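Local coordinates for protein colicin-B (Escherichia coli, PDB 1RH1) that kills Escherichia coli and closely related bacteria by forming a channel that depolarises the cytoplasmic membrane and so dissipates cellular energy, at residues G16-V21 with G186-T191; E353-F358 with A495-K500. All blocks are in the same frame, centred on the assembly; numbering follows the deposited sequence.

Contact 1: residues G16-V21 with G186-T191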
ATOM      1  N   GLY A  16      -1.384  -8.517  -1.518  1.00 52.94           N
ATOM      2  CA  GLY A  16      -2.819  -8.322  -1.303  1.00 50.34           C
ATOM      3  C   GLY A  16      -3.454  -7.105  -1.986  1.00 51.36           C
ATOM      4  O   GLY A  16      -4.617  -6.797  -1.701  1.00 50.34           O
ATOM      5  N   ASP A  17      -2.711  -6.487  -2.937  1.00 45.03           N
ATOM      6  CA  ASP A  17      -2.943  -5.200  -3.594  1.00 44.08           C
ATOM      7  C   ASP A  17      -3.449  -4.139  -2.605  1.00 38.48           C
ATOM      8  O   ASP A  17      -4.544  -3.576  -2.610  1.00 34.82           O
ATOM      9  CB  ASP A  17      -3.897  -5.383  -4.822  1.00 44.23           C
ATOM     10  CG  ASP A  17      -5.393  -5.648  -4.673  1.00 46.61           C
ATOM     11  OD1 ASP A  17      -6.172  -4.817  -5.142  1.00 47.23           O
ATOM     12  OD2 ASP A  17      -5.783  -6.688  -4.138  1.00 47.75           O
ATOM     13  N   THR A  18      -2.443  -3.948  -1.730  1.00 34.10           N
ATOM     14  CA  THR A  18      -2.338  -3.080  -0.555  1.00 30.42           C
ATOM     15  C   THR A  18      -3.126  -3.578   0.665  1.00 29.38           C
ATOM     16  O   THR A  18      -3.368  -2.809   1.601  1.00 29.59           O
ATOM     17  CB  THR A  18      -2.797  -1.598  -0.849  1.00 30.42           C
ATOM     18  OG1 THR A  18      -2.699  -1.318  -2.247  1.00 28.33           O
ATOM     19  CG2 THR A  18      -1.919  -0.608  -0.060  1.00 27.55           C
ATOM     20  N   MET A  19      -3.514  -4.856   0.747  1.00 22.54           N
ATOM     21  CA  MET A  19      -4.289  -5.308   1.892  1.00 18.77           C
ATOM     22  C   MET A  19      -3.525  -6.111   2.937  1.00 18.86           C
ATOM     23  O   MET A  19      -2.709  -6.979   2.619  1.00 20.78           O
ATOM     24  CB  MET A  19      -5.472  -6.113   1.378  1.00 16.28           C
ATOM     25  CG  MET A  19      -6.524  -5.232   0.751  1.00 10.86           C
ATOM     26  SD  MET A  19      -7.641  -6.220  -0.262  1.00 13.36           S
ATOM     27  CE  MET A  19      -8.886  -6.636   0.923  1.00 17.61           C
ATOM     28  N   VAL A  20      -3.788  -5.799   4.216  1.00 17.15           N
ATOM     29  CA  VAL A  20      -3.164  -6.486   5.347  1.00 16.81           C
ATOM     30  C   VAL A  20      -4.034  -7.679   5.733  1.00 15.76           C
ATOM     31  O   VAL A  20      -5.234  -7.654   5.474  1.00 14.82           O
ATOM     32  CB  VAL A  20      -2.996  -5.526   6.584  1.00 15.50           C
ATOM     33  CG1 VAL A  20      -2.505  -4.156   6.113  1.00 18.18           C
ATOM     34  CG2 VAL A  20      -4.304  -5.285   7.314  1.00 18.89           C
ATOM     35  N   VAL A  21      -3.502  -8.751   6.330  1.00 16.87           N
ATOM     36  CA  VAL A  21      -4.341  -9.888   6.686  1.00 15.02           C
ATOM     37  C   VAL A  21      -5.091  -9.770   8.000  1.00 16.83           C
ATOM     38  O   VAL A  21      -4.610  -9.293   9.030  1.00 21.25           O
ATOM     39  CB  VAL A  21      -3.456 -11.140   6.668  1.00 14.47           C
ATOM     40  CG1 VAL A  21      -3.958 -12.302   7.508  1.00 15.70           C
ATOM     41  CG2 VAL A  21      -3.519 -11.655   5.242  1.00 17.02           C
ATOM     42  N   GLY A 186     -11.191  -3.292  -8.640  1.00  2.00           N
ATOM     43  CA  GLY A 186     -10.431  -3.026  -9.842  1.00  2.80           C
ATOM     44  C   GLY A 186      -9.717  -1.699  -9.737  1.00  2.00           C
ATOM     45  O   GLY A 186      -9.727  -1.080  -8.679  1.00  2.00           O
ATOM     46  N   GLY A 187      -9.060  -1.271 -10.811  1.00  2.00           N
ATOM     47  CA  GLY A 187      -8.470   0.055 -10.811  1.00  2.50           C
ATOM     48  C   GLY A 187      -6.963   0.133 -10.717  1.00  2.00           C
ATOM     49  O   GLY A 187      -6.390   1.038 -11.313  1.00  2.00           O
ATOM     50  N   ILE A 188      -6.310  -0.704  -9.904  1.00  3.11           N
ATOM     51  CA  ILE A 188      -4.853  -0.775  -9.870  1.00  2.00           C
ATOM     52  C   ILE A 188      -4.425  -2.107 -10.495  1.00  4.06           C
ATOM     53  O   ILE A 188      -5.230  -3.000 -10.789  1.00  2.00           O
ATOM     54  CB  ILE A 188      -4.266  -0.683  -8.415  1.00  2.29           C
ATOM     55  CG1 ILE A 188      -4.694  -1.815  -7.493  1.00  2.58           C
ATOM     56  CG2 ILE A 188      -4.703   0.656  -7.858  1.00  4.62           C
ATOM     57  CD1 ILE A 188      -4.151  -1.689  -6.060  1.00  2.00           C
ATOM     58  N   PRO A 189      -3.147  -2.271 -10.799  1.00  4.25           N
ATOM     59  CA  PRO A 189      -2.581  -3.537 -11.207  1.00  5.01           C
ATOM     60  C   PRO A 189      -2.728  -4.686 -10.211  1.00  8.34           C
ATOM     61  O   PRO A 189      -1.966  -4.843  -9.257  1.00 14.64           O
ATOM     62  CB  PRO A 189      -1.161  -3.121 -11.531  1.00  3.80           C
ATOM     63  CG  PRO A 189      -1.368  -1.833 -12.250  1.00  2.28           C
ATOM     64  CD  PRO A 189      -2.251  -1.195 -11.207  1.00  6.60           C
ATOM     65  N   MET A 190      -3.733  -5.515 -10.409  1.00  7.45           N
ATOM     66  CA  MET A 190      -3.912  -6.636  -9.510  1.00  7.05           C
ATOM     67  C   MET A 190      -3.440  -7.896 -10.196  1.00  5.70           C
ATOM     68  O   MET A 190      -3.233  -7.927 -11.413  1.00  7.91           O
ATOM     69  CB  MET A 190      -5.393  -6.754  -9.122  1.00  6.69           C
ATOM     70  CG  MET A 190      -5.895  -5.523  -8.384  1.00  4.73           C
ATOM     71  SD  MET A 190      -7.630  -5.562  -7.942  1.00  2.00           S
ATOM     72  CE  MET A 190      -8.212  -5.551  -9.595  1.00  2.00           C
ATOM     73  N   THR A 191      -3.294  -8.942  -9.377  1.00  5.64           N
ATOM     74  CA  THR A 191      -2.858 -10.254  -9.829  1.00  5.94           C
ATOM     75  C   THR A 191      -3.643 -11.388  -9.168  1.00  5.30           C
ATOM     76  O   THR A 191      -4.165 -11.176  -8.081  1.00  8.58           O
ATOM     77  CB  THR A 191      -1.351 -10.251  -9.538  1.00  2.13           C
ATOM     78  OG1 THR A 191      -0.851 -10.709 -10.774  1.00  5.86           O
ATOM     79  CG2 THR A 191      -0.820 -11.098  -8.413  1.00  2.81           C
TER
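I188 reaches the TonB box with the end of its side chain. I188 CD1 lies 3.8 Å from D17 OD1 and 3.9 Å from D17 CB, so one methyl touches both the stem and an oxygen of the aspartate. The same methyl meets T18 more loosely, with I188 CD1 4.1 Å from T18 OG1, and the two side chains cross at about a right angle. With chi1 at 62°, I188 tucks CG1 in beside both its own N and C, and the extended chi2 carries CD1 out to D17. P120, from another loop, packs against both I188 and D17.

I188 sits at the corner that begins at G187, where the chain passes from strand 179-186 of the five-stranded antiparallel sheet to strand 189-201 of the larger mixed sheet. The loop that opens the TonB box therefore rests beside the junction of two sheets, while V20 and V21 continue into a short strand parallel to 260-262. In TonB-dependent colicins this motif engages TonB during import.

M190, whose backbone pairs with V167 of strand 163-167, makes the other half of the contact. M190 CG is 3.3 Å and M190 SD 3.2 Å from D17 OD1, and M190 CG is 3.7 Å from D17 CG, the carboxylate carbon. The thioether thus lies against one oxygen of the acid, while D17 OD2 forms a salt bridge with R170.

Contact 2: residues E353-F358 with A495-K500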
ATOM      1  N   GLU A 353      21.517  17.006  -3.641  1.00 18.52           N
ATOM      2  CA  GLU A 353      21.276  15.620  -4.072  1.00 22.10           C
ATOM      3  C   GLU A 353      21.087  14.751  -2.835  1.00 24.03           C
ATOM      4  O   GLU A 353      20.089  14.041  -2.694  1.00 26.44           O
ATOM      5  CB  GLU A 353      22.456  15.066  -4.885  1.00 26.13           C
ATOM      6  CG  GLU A 353      22.507  15.512  -6.362  1.00 37.91           C
ATOM      7  CD  GLU A 353      23.830  15.319  -7.146  1.00 44.82           C
ATOM      8  OE1 GLU A 353      24.575  14.356  -6.896  1.00 46.13           O
ATOM      9  OE2 GLU A 353      24.110  16.150  -8.030  1.00 47.65           O
ATOM     10  N   ASN A 354      22.015  14.876  -1.884  1.00 22.93           N
ATOM     11  CA  ASN A 354      21.938  14.161  -0.630  1.00 22.36           C
ATOM     12  C   ASN A 354      20.706  14.435   0.215  1.00 20.88           C
ATOM     13  O   ASN A 354      20.204  13.541   0.900  1.00 21.54           O
ATOM     14  CB  ASN A 354      23.164  14.482   0.171  1.00 22.29           C
ATOM     15  CG  ASN A 354      24.254  13.479  -0.106  1.00 25.63           C
ATOM     16  OD1 ASN A 354      24.814  13.408  -1.200  1.00 27.35           O
ATOM     17  ND2 ASN A 354      24.541  12.674   0.917  1.00 28.73           N
ATOM     18  N   ILE A 355      20.214  15.675   0.182  1.00 17.77           N
ATOM     19  CA  ILE A 355      19.040  16.008   0.961  1.00 14.45           C
ATOM     20  C   ILE A 355      17.835  15.443   0.224  1.00 14.95           C
ATOM     21  O   ILE A 355      16.967  14.816   0.847  1.00 15.60           O
ATOM     22  CB  ILE A 355      18.909  17.551   1.131  1.00 12.33           C
ATOM     23  CG1 ILE A 355      20.075  18.115   1.907  1.00  8.95           C
ATOM     24  CG2 ILE A 355      17.655  17.868   1.914  1.00 12.00           C
ATOM     25  CD1 ILE A 355      20.055  19.641   2.092  1.00  9.39           C
ATOM     26  N   ASN A 356      17.825  15.592  -1.113  1.00 12.48           N
ATOM     27  CA  ASN A 356      16.687  15.168  -1.894  1.00 13.30           C
ATOM     28  C   ASN A 356      16.470  13.670  -1.870  1.00 13.11           C
ATOM     29  O   ASN A 356      15.425  13.180  -2.284  1.00 17.92           O
ATOM     30  CB  ASN A 356      16.828  15.602  -3.324  1.00 11.40           C
ATOM     31  CG  ASN A 356      15.436  15.825  -3.884  1.00 13.70           C
ATOM     32  OD1 ASN A 356      14.869  15.020  -4.616  1.00 15.56           O
ATOM     33  ND2 ASN A 356      14.825  16.935  -3.502  1.00 17.44           N
ATOM     34  N   ASN A 357      17.442  12.927  -1.355  1.00 12.62           N
ATOM     35  CA  ASN A 357      17.313  11.485  -1.188  1.00 13.26           C
ATOM     36  C   ASN A 357      17.362  11.010   0.263  1.00 13.63           C
ATOM     37  O   ASN A 357      17.108   9.843   0.561  1.00 14.51           O
ATOM     38  CB  ASN A 357      18.422  10.785  -1.949  1.00 13.72           C
ATOM     39  CG  ASN A 357      18.455  11.140  -3.413  1.00  8.58           C
ATOM     40  OD1 ASN A 357      19.543  11.137  -3.979  1.00 10.25           O
ATOM     41  ND2 ASN A 357      17.313  11.459  -4.037  1.00  4.24           N
ATOM     42  N   PHE A 358      17.687  11.933   1.169  1.00 12.74           N
ATOM     43  CA  PHE A 358      17.828  11.707   2.586  1.00  9.06           C
ATOM     44  C   PHE A 358      16.630  11.079   3.266  1.00  9.38           C
ATOM     45  O   PHE A 358      16.725  10.716   4.424  1.00 10.68           O
ATOM     46  CB  PHE A 358      18.134  13.016   3.196  1.00  4.69           C
ATOM     47  CG  PHE A 358      18.783  12.877   4.533  1.00  2.00           C
ATOM     48  CD1 PHE A 358      20.153  12.712   4.575  1.00  2.00           C
ATOM     49  CD2 PHE A 358      18.016  12.963   5.691  1.00  2.00           C
ATOM     50  CE1 PHE A 358      20.785  12.629   5.807  1.00  2.46           C
ATOM     51  CE2 PHE A 358      18.640  12.881   6.913  1.00  2.00           C
ATOM     52  CZ  PHE A 358      20.021  12.714   6.967  1.00  6.48           C
ATOM     53  N   ALA A 495      27.884  19.106   7.480  1.00  2.91           N
ATOM     54  CA  ALA A 495      28.212  18.366   8.690  1.00  3.27           C
ATOM     55  C   ALA A 495      27.167  17.386   9.219  1.00  2.00           C
ATOM     56  O   ALA A 495      27.533  16.435   9.892  1.00  2.00           O
ATOM     57  CB  ALA A 495      28.529  19.351   9.796  1.00  2.00           C
ATOM     58  N   PHE A 496      25.874  17.587   8.949  1.00  2.00           N
ATOM     59  CA  PHE A 496      24.817  16.679   9.352  1.00  2.00           C
ATOM     60  C   PHE A 496      24.624  15.575   8.336  1.00  2.00           C
ATOM     61  O   PHE A 496      23.814  14.667   8.545  1.00  5.94           O
ATOM     62  CB  PHE A 496      23.462  17.424   9.518  1.00  4.84           C
ATOM     63  CG  PHE A 496      23.358  18.176  10.844  1.00  7.48           C
ATOM     64  CD1 PHE A 496      23.389  19.569  10.866  1.00  4.27           C
ATOM     65  CD2 PHE A 496      23.294  17.461  12.050  1.00  9.00           C
ATOM     66  CE1 PHE A 496      23.364  20.231  12.087  1.00  6.48           C
ATOM     67  CE2 PHE A 496      23.269  18.135  13.269  1.00  2.52           C
ATOM     68  CZ  PHE A 496      23.307  19.520  13.285  1.00  5.81           C
ATOM     69  N   ILE A 497      25.342  15.652   7.212  1.00  2.75           N
ATOM     70  CA  ILE A 497      25.143  14.694   6.135  1.00  5.87           C
ATOM     71  C   ILE A 497      26.417  13.919   5.927  1.00  2.00           C
ATOM     72  O   ILE A 497      26.437  12.689   5.960  1.00  7.12           O
ATOM     73  CB  ILE A 497      24.757  15.395   4.791  1.00  4.18           C
ATOM     74  CG1 ILE A 497      23.633  16.409   4.935  1.00  2.00           C
ATOM     75  CG2 ILE A 497      24.289  14.299   3.848  1.00  2.44           C
ATOM     76  CD1 ILE A 497      23.192  17.082   3.649  1.00  2.00           C
ATOM     77  N   ASP A 498      27.495  14.666   5.761  1.00  5.80           N
ATOM     78  CA  ASP A 498      28.730  14.012   5.453  1.00  6.59           C
ATOM     79  C   ASP A 498      29.925  14.867   5.771  1.00  8.30           C
ATOM     80  O   ASP A 498      29.834  16.087   5.698  1.00 11.80           O
ATOM     81  CB  ASP A 498      28.708  13.678   3.988  1.00 12.90           C
ATOM     82  CG  ASP A 498      29.472  12.426   3.631  1.00 17.18           C
ATOM     83  OD1 ASP A 498      28.862  11.580   2.983  1.00 24.47           O
ATOM     84  OD2 ASP A 498      30.646  12.291   3.993  1.00 21.41           O
ATOM     85  N   ASP A 499      31.058  14.242   6.096  1.00  8.25           N
ATOM     86  CA  ASP A 499      32.278  14.989   6.338  1.00 10.29           C
ATOM     87  C   ASP A 499      32.931  15.305   5.000  1.00 11.78           C
ATOM     88  O   ASP A 499      33.748  16.228   4.950  1.00 13.33           O
ATOM     89  CB  ASP A 499      33.240  14.175   7.225  1.00 12.23           C
ATOM     90  CG  ASP A 499      34.547  14.883   7.584  1.00 10.95           C
ATOM     91  OD1 ASP A 499      34.531  15.832   8.370  1.00  8.72           O
ATOM     92  OD2 ASP A 499      35.590  14.479   7.066  1.00 14.50           O
ATOM     93  N   LYS A 500      32.592  14.574   3.916  1.00 11.90           N
ATOM     94  CA  LYS A 500      33.087  14.872   2.573  1.00 16.02           C
ATOM     95  C   LYS A 500      32.913  16.360   2.312  1.00 12.24           C
ATOM     96  O   LYS A 500      33.888  17.090   2.141  1.00 14.41           O
ATOM     97  CB  LYS A 500      32.316  14.172   1.432  1.00 17.33           C
ATOM     98  CG  LYS A 500      32.289  12.648   1.331  1.00 24.94           C
ATOM     99  CD  LYS A 500      33.669  11.993   1.494  1.00 33.46           C
ATOM    100  CE  LYS A 500      33.565  10.459   1.519  1.00 35.91           C
ATOM    101  NZ  LYS A 500      34.861   9.848   1.777  1.00 36.13           N
TER
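The F358 ring and the N354 carboxamide are two flat groups that both meet CG2 of I497; N354 belongs to helix 342-357, and F358 follows just beyond it in the chain. The methyl comes to the ring at a slant, I497 CG2 lying 4.3 Å from F358 CE1, while S457, A458 and L461 of helix 457-472 and I363 also touch the phenylalanine. N354 packs on the same I497 CG2 with its CB (3.8 Å) and the carboxamide carbon CG (4.0 Å).

This is packing inside the all-helical pore-forming domain of the channel colicins. Segment 495-500 is the link from helix 479-495, the second half of the hydrophobic hairpin, to the last helix, 500-510, and I497 is the residue that this link pushes against helix 342-357. Its branches divide the work: CG2, anti to the backbone N, serves N354 and F358, and the other arm takes I497 CD1 to within 3.7 Å of I355 CG1. The side chains of I355 and I497 cross at about a right angle, and I355 also packs on L322, T325 and I329 of helix 291-340 and on S465 of the hairpin.

F496 leads away to helix 441-452, and D499 forms a salt bridge with K375. Between them D498 caps the final helix: the K500 N-H points almost straight at D498 OD2 (3.0 Å, 171°), meeting it on the anti side and 33° out of the carboxylate plane.

In the fold
From the N terminus the chain passes through the TonB box, and contact 1 closes a loop of 164 intervening residues, mostly irregular chain, with strands and little helix, when 186-191 returns beside it. This ties the N-terminal region to the corner between two sheets. The remaining strands follow, and the long helix 291-340 then leads into the pore-forming domain. There contact 2 closes a loop of 136 intervening residues, helices and their connections without any strand, joining helix 342-357 to the turn before the last helix. The two loops lie in series, neither nested nor crossed, with centres about 35 Å apart and nearest atoms about 22 Å apart.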